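Local coordinates for protein phosphoglycerol transferase GacH (Streptococcus pyogenes MGAS5005, PDB 6DGM) that probably transfers glycerol phosphate onto the rhamnose polysaccharide of the streptococcal cell wall, this chain being its sulfatase-like domain, which binds manganese and sn-glycerol-1-phosphate, at residues A[315-320]-A[335-340]. Sequence-based numbering, arbitrary orientation.
Sequences TAALFE and EVLNKA
Leu337 carries the apolar part of this contact through a single methyl, CD2, which lies against the backbone and side chains of Ala316 and Ala317. Ala317 N and CA are both 3.8 Å from Leu337 CD2, while Ala316 CB and Ala317 CB stand 4.2 and 4.1 Å from that same CD2. With CG anti to the backbone N (chi1 164°), CD2 is delivered to the small-residue face of helix 314-321. The axes of the two short helical segments make an angle of 91° and come within 9.5 Å, a nearly perpendicular crossing in which a single methyl rests against both alanines.

The fold here is the alkaline phosphatase-like one of the sulfatase and lipoteichoic acid synthase families: helix 314-321 follows the edge strand 308-310 of the central mixed sheet, and helix 328-339 packs across helix 314-321. Ala316 also touches Leu333 and Thr334 one turn earlier on that second helix.

The polar part runs through water, since no direct hydrogen bond joins the segments. A trans first torsion (chi1 -175°) and an extended chain carry the Glu320 carboxylate past Leu337 at a slant, OE1 coming to 4.2 Å from Leu337 CD2, and on to two waters that link Glu320 OE2 to both ends of the Asn338 amide. One donates to OE2 and accepts from ND2 at 2.8 Å; the other donates to OE2 and, at 2.6 Å, to Asn338 OD1. This double bridge is consistent with the modelled amide orientation, while Glu320 OE1 is hydrogen-bonded to His306 NE2. Glu320 lies near the calcium site formed by Asp31 and Asp323, its side chain about 8 Å from the ion.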
# COMPACT_ATOMS: atom_id res chain seq x y z
N THR A 315 7.19 -0.56 -2.19
CA THR A 315 7.89 -1.20 -3.30
C THR A 315 9.36 -1.43 -2.97
O THR A 315 9.90 -2.51 -3.21
CB THR A 315 7.74 -0.40 -4.60
OG1 THR A 315 6.36 -0.26 -4.89
CG2 THR A 315 8.41 -1.15 -5.78
N ALA A 316 10.04 -0.44 -2.40
CA ALA A 316 11.42 -0.67 -1.99
C ALA A 316 11.49 -1.80 -0.97
O ALA A 316 12.41 -2.64 -1.01
CB ALA A 316 12.02 0.60 -1.42
N ALA A 317 10.54 -1.84 -0.04
CA ALA A 317 10.54 -2.91 0.94
C ALA A 317 10.26 -4.26 0.30
O ALA A 317 10.79 -5.28 0.76
CB ALA A 317 9.53 -2.62 2.04
N LEU A 318 9.45 -4.27 -0.76
CA LEU A 318 9.16 -5.51 -1.47
C LEU A 318 10.41 -6.04 -2.17
O LEU A 318 10.70 -7.24 -2.14
CB LEU A 318 8.04 -5.27 -2.49
CG LEU A 318 7.82 -6.33 -3.57
CD1 LEU A 318 7.13 -7.53 -2.94
CD2 LEU A 318 7.03 -5.80 -4.74
N PHE A 319 11.14 -5.15 -2.85
CA PHE A 319 12.39 -5.57 -3.47
C PHE A 319 13.35 -6.14 -2.43
O PHE A 319 14.01 -7.16 -2.67
CB PHE A 319 13.05 -4.40 -4.20
CG PHE A 319 12.53 -4.17 -5.60
CD1 PHE A 319 11.33 -3.52 -5.82
CD2 PHE A 319 13.27 -4.57 -6.70
CE1 PHE A 319 10.87 -3.30 -7.11
CE2 PHE A 319 12.81 -4.37 -7.98
CZ PHE A 319 11.61 -3.73 -8.20
N GLU A 320 13.46 -5.49 -1.27
CA GLU A 320 14.36 -5.99 -0.24
C GLU A 320 13.90 -7.34 0.28
O GLU A 320 14.70 -8.27 0.45
CB GLU A 320 14.47 -4.98 0.90
CG GLU A 320 15.48 -5.39 1.95
CD GLU A 320 15.39 -4.56 3.20
OE1 GLU A 320 14.25 -4.27 3.65
OE2 GLU A 320 16.46 -4.21 3.72
N GLU A 335 17.16 3.84 -0.21
CA GLU A 335 17.76 4.81 0.70
C GLU A 335 16.69 5.57 1.48
O GLU A 335 16.85 5.82 2.68
CB GLU A 335 18.64 5.79 -0.09
CG GLU A 335 19.93 5.16 -0.56
CD GLU A 335 20.93 5.01 0.57
OE1 GLU A 335 21.57 6.01 0.94
OE2 GLU A 335 21.07 3.88 1.09
N VAL A 336 15.59 5.95 0.82
CA VAL A 336 14.48 6.58 1.53
C VAL A 336 13.92 5.65 2.60
O VAL A 336 13.78 6.03 3.77
CB VAL A 336 13.39 7.05 0.55
CG1 VAL A 336 12.17 7.58 1.30
CG2 VAL A 336 13.96 8.10 -0.41
N LEU A 337 13.60 4.41 2.20
CA LEU A 337 13.05 3.44 3.14
C LEU A 337 13.92 3.33 4.39
O LEU A 337 13.42 3.38 5.52
CB LEU A 337 12.93 2.07 2.46
CG LEU A 337 12.75 0.83 3.33
CD1 LEU A 337 11.35 0.81 3.97
CD2 LEU A 337 12.98 -0.44 2.49
N ASN A 338 15.23 3.22 4.20
CA ASN A 338 16.12 2.92 5.31
C ASN A 338 16.56 4.16 6.08
O ASN A 338 16.80 4.06 7.29
CB ASN A 338 17.36 2.17 4.81
CG ASN A 338 17.05 0.73 4.45
OD1 ASN A 338 16.22 0.09 5.09
ND2 ASN A 338 17.72 0.22 3.41
N LYS A 339 16.70 5.30 5.42
CA LYS A 339 17.36 6.43 6.06
C LYS A 339 16.59 7.75 6.04
O LYS A 339 17.06 8.71 6.66
CB LYS A 339 18.73 6.68 5.42
CG LYS A 339 19.64 5.46 5.37
CD LYS A 339 20.92 5.77 4.62
CE LYS A 339 21.72 4.51 4.34
NZ LYS A 339 22.96 4.81 3.57
N ALA A 340 15.47 7.84 5.34
CA ALA A 340 14.87 9.16 5.17
C ALA A 340 13.35 9.14 5.16
O ALA A 340 12.73 10.05 4.60
CB ALA A 340 15.42 9.84 3.90
O HOH W 1 18.20 -2.45 2.64
O HOH W 2 16.80 -2.38 5.82